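Local atomic coordinates of heavy-metal chelation domain-containing protein (Pyrococcus horikoshii, PDB entry 3NPG), a protein that is of unknown function but probably takes part in heavy-metal chelation. Residues T108-Q113 and L192-G197; H160-V165 and L180-D185; G4-R9 and E205-T210. One frame throughout, in Å; residues are numbered along the deposited sequence.

Contact 1 (T108-Q113 and L192-G197); sequences TELIQQ and LIVITG
Leu110 and Val194 reach toward each other tip to tip, CD2 of Leu110 lying 3.6 Å from CG2 of Val194. Two residues earlier on the strand, Leu192 sends its CD2 to within 3.5 Å of CD1 of Ile111, the two side chains crossing at a slant. The CB of Ile111 does not point straight at the strand; CG1, anti to the carbonyl carbon (chi1 -49°), leads to CD1, which makes the contact. The same CD1 also comes to 4.3 Å from Val194 CG2, so that the valine methyl touches both helix residues. All four side chains are buried, and the contact is purely apolar. This is a helix laid on the face of a Rossmann-like sheet: helix 107-112 runs nearly antiparallel to strand 192-196, at 171°, with 10.6 Å between the two short axes. Leu192 and Val194 alternate with Ile193, which faces away from the helix. Farther out, backbone bonds to Ile168 and Ala170 on strand 167-171 and to His214 on strand 214-220 hold the strand in place, while Ile169 and Leu132 touch Ile111 and His214 touches Leu110. At the helix start, Thr108 OG1 is hydrogen-bonded to Asp106 OD2.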
loop_
_atom_site.group_PDB
_atom_site.type_symbol
_atom_site.label_atom_id
_atom_site.label_comp_id
_atom_site.label_asym_id
_atom_site.label_seq_id
_atom_site.Cartn_x
_atom_site.Cartn_y
_atom_site.Cartn_z
ATOM N N THR A 108 -9.538 -11.648 25.704
ATOM C CA THR A 108 -10.307 -12.858 25.396
ATOM C C THR A 108 -11.059 -13.383 26.639
ATOM O O THR A 108 -12.206 -13.817 26.521
ATOM C CB THR A 108 -9.393 -13.921 24.784
ATOM O OG1 THR A 108 -8.348 -14.228 25.715
ATOM C CG2 THR A 108 -8.791 -13.476 23.453
ATOM N N GLU A 109 -10.414 -13.296 27.840
ATOM C CA GLU A 109 -11.015 -13.702 29.127
ATOM C C GLU A 109 -12.196 -12.807 29.461
ATOM O O GLU A 109 -13.216 -13.288 29.966
ATOM C CB GLU A 109 -9.980 -13.611 30.270
ATOM C CG GLU A 109 -8.792 -14.542 30.123
ATOM C CD GLU A 109 -7.757 -14.390 31.224
ATOM O OE1 GLU A 109 -8.116 -14.575 32.410
ATOM O OE2 GLU A 109 -6.585 -14.088 30.899
ATOM N N LEU A 110 -12.037 -11.486 29.223
ATOM C CA LEU A 110 -13.059 -10.480 29.494
ATOM C C LEU A 110 -14.348 -10.760 28.698
ATOM O O LEU A 110 -15.448 -10.633 29.246
ATOM C CB LEU A 110 -12.507 -9.075 29.160
ATOM C CG LEU A 110 -13.408 -7.892 29.516
ATOM C CD1 LEU A 110 -13.369 -7.598 31.013
ATOM C CD2 LEU A 110 -13.015 -6.677 28.746
ATOM N N ILE A 111 -14.204 -11.161 27.410
ATOM C CA ILE A 111 -15.342 -11.484 26.532
ATOM C C ILE A 111 -16.089 -12.719 27.042
ATOM O O ILE A 111 -17.319 -12.758 26.992
ATOM C CB ILE A 111 -14.871 -11.683 25.058
ATOM C CG1 ILE A 111 -13.952 -10.522 24.569
ATOM C CG2 ILE A 111 -16.059 -11.911 24.116
ATOM C CD1 ILE A 111 -14.579 -9.101 24.587
ATOM N N GLN A 112 -15.342 -13.728 27.525
ATOM C CA GLN A 112 -15.924 -14.974 28.029
ATOM C C GLN A 112 -16.787 -14.748 29.285
ATOM O O GLN A 112 -17.705 -15.526 29.541
ATOM C CB GLN A 112 -14.824 -16.015 28.301
ATOM C CG GLN A 112 -14.156 -16.544 27.025
ATOM C CD GLN A 112 -12.949 -17.404 27.327
ATOM O OE1 GLN A 112 -11.971 -16.961 27.952
ATOM N NE2 GLN A 112 -12.956 -18.630 26.824
ATOM N N GLN A 113 -16.520 -13.653 30.036
ATOM C CA GLN A 113 -17.278 -13.304 31.249
ATOM C C GLN A 113 -18.710 -12.829 30.916
ATOM O O GLN A 113 -19.550 -12.728 31.820
ATOM C CB GLN A 113 -16.537 -12.221 32.063
ATOM C CG GLN A 113 -15.207 -12.690 32.671
ATOM C CD GLN A 113 -14.429 -11.552 33.310
ATOM O OE1 GLN A 113 -14.929 -10.428 33.481
ATOM N NE2 GLN A 113 -13.186 -11.820 33.672
ATOM N N LEU A 192 -20.747 -4.440 24.925
ATOM C CA LEU A 192 -19.368 -4.564 25.372
ATOM C C LEU A 192 -18.417 -3.967 24.316
ATOM O O LEU A 192 -18.316 -4.501 23.214
ATOM C CB LEU A 192 -19.048 -6.059 25.613
ATOM C CG LEU A 192 -17.654 -6.395 26.146
ATOM C CD1 LEU A 192 -17.474 -5.901 27.571
ATOM C CD2 LEU A 192 -17.421 -7.867 26.107
ATOM N N ILE A 193 -17.777 -2.815 24.633
ATOM C CA ILE A 193 -16.826 -2.150 23.729
ATOM C C ILE A 193 -15.470 -2.020 24.414
ATOM O O ILE A 193 -15.334 -1.272 25.388
ATOM C CB ILE A 193 -17.368 -0.776 23.219
ATOM C CG1 ILE A 193 -18.737 -0.954 22.507
ATOM C CG2 ILE A 193 -16.341 -0.086 22.299
ATOM C CD1 ILE A 193 -19.444 0.292 22.216
ATOM N N VAL A 194 -14.476 -2.790 23.935
ATOM C CA VAL A 194 -13.135 -2.814 24.525
ATOM C C VAL A 194 -12.120 -2.128 23.608
ATOM O O VAL A 194 -11.964 -2.527 22.450
ATOM C CB VAL A 194 -12.691 -4.267 24.871
ATOM C CG1 VAL A 194 -11.387 -4.268 25.656
ATOM C CG2 VAL A 194 -13.781 -5.007 25.635
ATOM N N ILE A 195 -11.423 -1.108 24.125
ATOM C CA ILE A 195 -10.350 -0.428 23.390
ATOM C C ILE A 195 -9.013 -1.007 23.872
ATOM O O ILE A 195 -8.612 -0.767 25.013
ATOM C CB ILE A 195 -10.437 1.126 23.565
ATOM C CG1 ILE A 195 -11.869 1.667 23.245
ATOM C CG2 ILE A 195 -9.367 1.846 22.745
ATOM C CD1 ILE A 195 -12.442 1.290 21.826
ATOM N N THR A 196 -8.405 -1.888 23.058
ATOM C CA THR A 196 -7.224 -2.646 23.468
ATOM C C THR A 196 -5.930 -2.194 22.797
ATOM O O THR A 196 -5.914 -1.901 21.601
ATOM C CB THR A 196 -7.470 -4.161 23.315
ATOM O OG1 THR A 196 -6.367 -4.873 23.879
ATOM C CG2 THR A 196 -7.675 -4.581 21.862
ATOM N N GLY A 197 -4.841 -2.215 23.566
ATOM C CA GLY A 197 -3.514 -1.873 23.072
ATOM C C GLY A 197 -2.796 -0.825 23.897
ATOM O O GLY A 197 -3.429 -0.071 24.643
#

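Contact 2 (H160-V165 and L180-D185); sequences HILPEV and LDMILD
Leu162 meets the helix 180-186 with a single methyl, CD1, which lies 3.8 Å from CA of Ile183 and so rests on the helix backbone as much as on its side chains. The leucine points its CB at the helix and holds CG anti to the carbonyl carbon, with chi1 -71° and chi2 167°, an extended form that carries CD1 forward across the gap. Two side chains border that methyl. Ile183 contributes CG1, 4.1 Å from Leu162 CD1; its CB bond runs alongside rather than at the partner. Met182, a selenomethionine here, behaves differently: its CG starts out anti to the backbone N, the bend at chi2 (-88°) brings SE to 4.1 Å from CD1 of Leu162, and chi3 only turns the terminal CE. The bent chain thus offers the selenium to the leucine, and the contact is wholly apolar. Leu162 itself belongs to the short 3-10 segment 162-164. Beyond the pair, Ala120 and Ile122 of strand 118-122 touch Leu162, and Ile122 also touches Ile183, so the sheet forms the floor under both. The outer flank faces another copy of the protein: Tyr159 of the second subunit packs on Met182, and Gly178 O of that subunit accepts a bond from His160 NE2. The two segments therefore pack against each other over the parallel strands of the mixed sheet, the chain passing between them through strand 167-171 and helix 174-177, as in the alpha/beta layering of a Rossmann-like domain.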
loop_
_atom_site.group_PDB
_atom_site.type_symbol
_atom_site.label_atom_id
_atom_site.label_comp_id
_atom_site.label_asym_id
_atom_site.label_seq_id
_atom_site.Cartn_x
_atom_site.Cartn_y
_atom_site.Cartn_z
ATOM N N HIS A 160 -21.414 -0.658 8.258
ATOM C CA HIS A 160 -22.593 -1.496 8.033
ATOM C C HIS A 160 -22.665 -2.718 8.971
ATOM O O HIS A 160 -23.759 -3.212 9.235
ATOM C CB HIS A 160 -22.658 -1.944 6.567
ATOM C CG HIS A 160 -22.448 -0.831 5.588
ATOM N ND1 HIS A 160 -23.457 0.066 5.285
ATOM C CD2 HIS A 160 -21.346 -0.507 4.871
ATOM C CE1 HIS A 160 -22.942 0.901 4.397
ATOM N NE2 HIS A 160 -21.674 0.595 4.117
ATOM N N ILE A 161 -21.505 -3.224 9.446
ATOM C CA ILE A 161 -21.472 -4.433 10.292
ATOM C C ILE A 161 -21.515 -4.122 11.807
ATOM O O ILE A 161 -22.160 -4.859 12.560
ATOM C CB ILE A 161 -20.299 -5.385 9.894
ATOM C CG1 ILE A 161 -20.470 -5.878 8.430
ATOM C CG2 ILE A 161 -20.182 -6.580 10.876
ATOM C CD1 ILE A 161 -19.252 -6.552 7.839
ATOM N N LEU A 162 -20.891 -2.992 12.239
ATOM C CA LEU A 162 -20.883 -2.583 13.660
ATOM C C LEU A 162 -22.300 -2.517 14.308
ATOM O O LEU A 162 -22.453 -2.964 15.442
ATOM C CB LEU A 162 -20.125 -1.251 13.865
ATOM C CG LEU A 162 -18.596 -1.308 13.706
ATOM C CD1 LEU A 162 -18.015 0.072 13.623
ATOM C CD2 LEU A 162 -17.950 -2.085 14.839
ATOM N N PRO A 163 -23.369 -2.036 13.590
ATOM C CA PRO A 163 -24.707 -2.003 14.218
ATOM C C PRO A 163 -25.316 -3.394 14.462
ATOM O O PRO A 163 -26.345 -3.497 15.133
ATOM C CB PRO A 163 -25.551 -1.193 13.215
ATOM C CG PRO A 163 -24.563 -0.512 12.326
ATOM C CD PRO A 163 -23.398 -1.420 12.249
ATOM N N GLU A 164 -24.680 -4.464 13.923
ATOM C CA GLU A 164 -25.205 -5.835 14.032
ATOM C C GLU A 164 -24.482 -6.692 15.099
ATOM O O GLU A 164 -24.938 -7.804 15.403
ATOM C CB GLU A 164 -25.163 -6.548 12.662
ATOM C CG GLU A 164 -25.893 -5.808 11.547
ATOM C CD GLU A 164 -27.382 -5.610 11.754
ATOM O OE1 GLU A 164 -28.017 -6.480 12.393
ATOM O OE2 GLU A 164 -27.923 -4.610 11.233
ATOM N N VAL A 165 -23.362 -6.185 15.658
ATOM C CA VAL A 165 -22.555 -6.942 16.628
ATOM C C VAL A 165 -22.912 -6.622 18.095
ATOM O O VAL A 165 -23.337 -5.506 18.406
ATOM C CB VAL A 165 -21.035 -6.812 16.355
ATOM C CG1 VAL A 165 -20.685 -7.348 14.975
ATOM C CG2 VAL A 165 -20.567 -5.366 16.513
ATOM N N LEU A 180 -12.461 6.238 16.092
ATOM C CA LEU A 180 -13.182 5.938 17.336
ATOM C C LEU A 180 -14.584 6.564 17.383
ATOM O O LEU A 180 -15.539 5.901 17.813
ATOM C CB LEU A 180 -12.349 6.351 18.571
ATOM C CG LEU A 180 -12.990 6.070 19.964
ATOM C CD1 LEU A 180 -13.327 4.589 20.138
ATOM C CD2 LEU A 180 -12.081 6.520 21.077
ATOM N N ASP A 181 -14.714 7.830 16.925
ATOM C CA ASP A 181 -16.004 8.545 16.910
ATOM C C ASP A 181 -17.057 7.811 16.079
ATOM O O ASP A 181 -18.210 7.709 16.503
ATOM C CB ASP A 181 -15.824 9.981 16.404
ATOM C CG ASP A 181 -15.122 10.895 17.389
ATOM O OD1 ASP A 181 -13.911 10.696 17.625
ATOM O OD2 ASP A 181 -15.757 11.847 17.859
HETATM N N MSE A 182 -16.654 7.277 14.905
HETATM C CA MSE A 182 -17.548 6.521 14.017
HETATM C C MSE A 182 -17.909 5.156 14.630
HETATM O O MSE A 182 -19.088 4.789 14.657
HETATM C CB MSE A 182 -16.898 6.342 12.624
HETATM C CG MSE A 182 -17.788 5.593 11.610
HETATM SE SE MSE A 182 -17.579 3.658 11.679
HETATM C CE MSE A 182 -15.713 3.530 11.190
ATOM N N ILE A 183 -16.890 4.413 15.133
ATOM C CA ILE A 183 -17.074 3.092 15.747
ATOM C C ILE A 183 -18.129 3.131 16.855
ATOM O O ILE A 183 -19.031 2.291 16.873
ATOM C CB ILE A 183 -15.709 2.514 16.245
ATOM C CG1 ILE A 183 -14.798 2.152 15.048
ATOM C CG2 ILE A 183 -15.918 1.296 17.181
ATOM C CD1 ILE A 183 -13.310 2.032 15.397
ATOM N N LEU A 184 -18.051 4.139 17.744
ATOM C CA LEU A 184 -19.009 4.291 18.845
ATOM C C LEU A 184 -20.396 4.686 18.348
ATOM O O LEU A 184 -21.392 4.182 18.859
ATOM C CB LEU A 184 -18.492 5.303 19.882
ATOM C CG LEU A 184 -17.225 4.885 20.641
ATOM C CD1 LEU A 184 -16.733 6.000 21.525
ATOM C CD2 LEU A 184 -17.466 3.624 21.462
ATOM N N ASP A 185 -20.463 5.558 17.326
ATOM C CA ASP A 185 -21.738 5.984 16.740
ATOM C C ASP A 185 -22.470 4.803 16.086
ATOM O O ASP A 185 -23.699 4.711 16.184
ATOM C CB ASP A 185 -21.514 7.116 15.717
ATOM C CG ASP A 185 -22.723 7.413 14.828
ATOM O OD1 ASP A 185 -23.827 7.648 15.381
ATOM O OD2 ASP A 185 -22.554 7.448 13.583
#

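Contact 3 (G4-R9 and E205-T210); sequences GMLLSR and EFLKGT
Leu6, at the amino-terminal end of the chain's first helix, drives both its methyls into the loop 205-210. CD1 lies 3.7 Å from CG2 of Thr210, and CD2 comes to 3.8 Å from CD2 of Leu207, where the two leucines cross at about a right angle. CG anti to the backbone N (chi1 177°) sends the fork of Leu6 to the loop; Thr210 CG2 lies near both methyls, and Leu207 meets CD2. This apolar knot is the tight part: Leu180 and Leu184 of helix 180-186 also touch Leu6, and Ile10, Leu202 and Val249 touch Leu207. The other side is looser. Lys208 and Gly209, the middle residues of a type II turn from Leu207 to Thr210, are exposed, and so is Arg9, whose bond from NH1 to Gly4 O is weak. The turn is closed by Leu207 O, which accepts both the backbone N of Thr210, at 3.2 Å, and its OG1, at 2.6 Å; the hydroxyl comes in tilted 17° from the carbonyl plane. Thr210 therefore divides its work, the hydroxyl tied back to its own turn and the methyl given to Leu6. What joins the amino-terminal helix to this loop is thus apolar packing, while the bonds of Thr210 to Leu207 O shape the turn.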
loop_
_atom_site.group_PDB
_atom_site.type_symbol
_atom_site.label_atom_id
_atom_site.label_comp_id
_atom_site.label_asym_id
_atom_site.label_seq_id
_atom_site.Cartn_x
_atom_site.Cartn_y
_atom_site.Cartn_z
ATOM N N GLY A 4 -14.783 18.738 16.852
ATOM C CA GLY A 4 -15.910 17.813 16.948
ATOM C C GLY A 4 -15.520 16.426 17.420
ATOM O O GLY A 4 -16.387 15.624 17.786
HETATM N N MSE A 5 -14.201 16.130 17.405
HETATM C CA MSE A 5 -13.654 14.838 17.802
HETATM C C MSE A 5 -13.880 14.560 19.260
HETATM O O MSE A 5 -13.803 15.476 20.079
HETATM C CB MSE A 5 -12.140 14.800 17.541
HETATM C CG MSE A 5 -11.759 14.806 16.092
HETATM SE SE MSE A 5 -9.861 14.429 15.896
HETATM C CE MSE A 5 -9.916 12.558 16.068
ATOM N N LEU A 6 -14.004 13.272 19.618
ATOM C CA LEU A 6 -13.943 12.837 21.005
ATOM C C LEU A 6 -12.531 13.155 21.547
ATOM O O LEU A 6 -12.385 13.537 22.707
ATOM C CB LEU A 6 -14.217 11.324 21.092
ATOM C CG LEU A 6 -14.123 10.681 22.486
ATOM C CD1 LEU A 6 -15.116 11.293 23.441
ATOM C CD2 LEU A 6 -14.325 9.184 22.403
ATOM N N LEU A 7 -11.511 13.081 20.659
ATOM C CA LEU A 7 -10.114 13.380 20.988
ATOM C C LEU A 7 -9.925 14.870 21.336
ATOM O O LEU A 7 -9.010 15.215 22.080
ATOM C CB LEU A 7 -9.214 12.983 19.803
ATOM C CG LEU A 7 -7.753 12.696 20.105
ATOM C CD1 LEU A 7 -7.609 11.766 21.294
ATOM C CD2 LEU A 7 -7.075 12.113 18.904
ATOM N N SER A 8 -10.816 15.742 20.825
ATOM C CA SER A 8 -10.771 17.174 21.128
ATOM C C SER A 8 -11.281 17.428 22.543
ATOM O O SER A 8 -10.858 18.384 23.188
ATOM C CB SER A 8 -11.605 17.951 20.123
ATOM O OG SER A 8 -11.176 19.298 20.036
ATOM N N ARG A 9 -12.184 16.560 23.032
ATOM C CA ARG A 9 -12.735 16.673 24.384
ATOM C C ARG A 9 -11.797 16.038 25.402
ATOM O O ARG A 9 -11.677 16.539 26.524
ATOM C CB ARG A 9 -14.136 16.043 24.457
ATOM C CG ARG A 9 -15.151 16.725 23.532
ATOM C CD ARG A 9 -16.578 16.248 23.766
ATOM N NE ARG A 9 -16.800 14.880 23.287
ATOM C CZ ARG A 9 -17.129 14.572 22.033
ATOM N NH1 ARG A 9 -17.236 15.525 21.113
ATOM N NH2 ARG A 9 -17.321 13.309 21.685
ATOM N N GLU A 205 -11.762 7.963 33.043
ATOM C CA GLU A 205 -12.626 9.135 33.251
ATOM C C GLU A 205 -12.773 9.996 31.976
ATOM O O GLU A 205 -13.769 10.708 31.830
ATOM C CB GLU A 205 -12.115 9.990 34.429
ATOM C CG GLU A 205 -10.741 10.606 34.197
ATOM C CD GLU A 205 -10.229 11.435 35.350
ATOM O OE1 GLU A 205 -9.876 10.846 36.396
ATOM O OE2 GLU A 205 -10.152 12.676 35.201
ATOM N N PHE A 206 -11.782 9.918 31.049
ATOM C CA PHE A 206 -11.825 10.657 29.783
ATOM C C PHE A 206 -12.896 10.090 28.852
ATOM O O PHE A 206 -13.421 10.811 27.998
ATOM C CB PHE A 206 -10.451 10.624 29.083
ATOM C CG PHE A 206 -9.320 11.293 29.833
ATOM C CD1 PHE A 206 -9.565 12.368 30.682
ATOM C CD2 PHE A 206 -7.998 10.932 29.597
ATOM C CE1 PHE A 206 -8.517 12.999 31.359
ATOM C CE2 PHE A 206 -6.950 11.582 30.252
ATOM C CZ PHE A 206 -7.215 12.610 31.129
ATOM N N LEU A 207 -13.217 8.791 29.011
ATOM C CA LEU A 207 -14.209 8.116 28.175
ATOM C C LEU A 207 -15.568 7.977 28.887
ATOM O O LEU A 207 -16.447 7.263 28.397
ATOM C CB LEU A 207 -13.680 6.742 27.703
ATOM C CG LEU A 207 -12.457 6.788 26.762
ATOM C CD1 LEU A 207 -11.878 5.418 26.558
ATOM C CD2 LEU A 207 -12.817 7.421 25.417
ATOM N N LYS A 208 -15.760 8.707 30.021
ATOM C CA LYS A 208 -17.038 8.718 30.746
ATOM C C LYS A 208 -18.119 9.324 29.866
ATOM O O LYS A 208 -17.897 10.370 29.240
ATOM C CB LYS A 208 -16.919 9.517 32.054
ATOM C CG LYS A 208 -16.443 8.698 33.238
ATOM C CD LYS A 208 -16.364 9.564 34.500
ATOM C CE LYS A 208 -16.072 8.758 35.741
ATOM N NZ LYS A 208 -17.289 8.056 36.243
ATOM N N GLY A 209 -19.257 8.640 29.779
ATOM C CA GLY A 209 -20.370 9.072 28.943
ATOM C C GLY A 209 -20.406 8.384 27.592
ATOM O O GLY A 209 -21.479 8.226 27.006
ATOM N N THR A 210 -19.231 7.948 27.087
ATOM C CA THR A 210 -19.153 7.245 25.798
ATOM C C THR A 210 -19.652 5.804 25.924
ATOM O O THR A 210 -19.894 5.329 27.036
ATOM C CB THR A 210 -17.719 7.306 25.210
ATOM O OG1 THR A 210 -16.856 6.468 25.975
ATOM C CG2 THR A 210 -17.168 8.723 25.145
#

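Contact 3 spans most of the chain, from the first helix to the loop between strands 192-196 and 214-220; contact 1 falls within that span, and contact 2 within contact 1. Contact 1 includes a strand of the mixed sheet, and contact 2 lies against that sheet. Helix 180-186 is followed, after a short loop, by strand 192-196; the centres of contacts 1 and 2 are about 16 Å apart, with Ile193 and Ile195 packing on Leu184 and Leu180. Contacts 2 and 3, also about 16 Å apart between centres, meet where Asp181 OD2 probably bonds to Leu6 N. Contacts 1 and 3 do not touch. Helix 180-186 thus links the sheet, the amino-terminal helix and, beside contact 2, the second subunit.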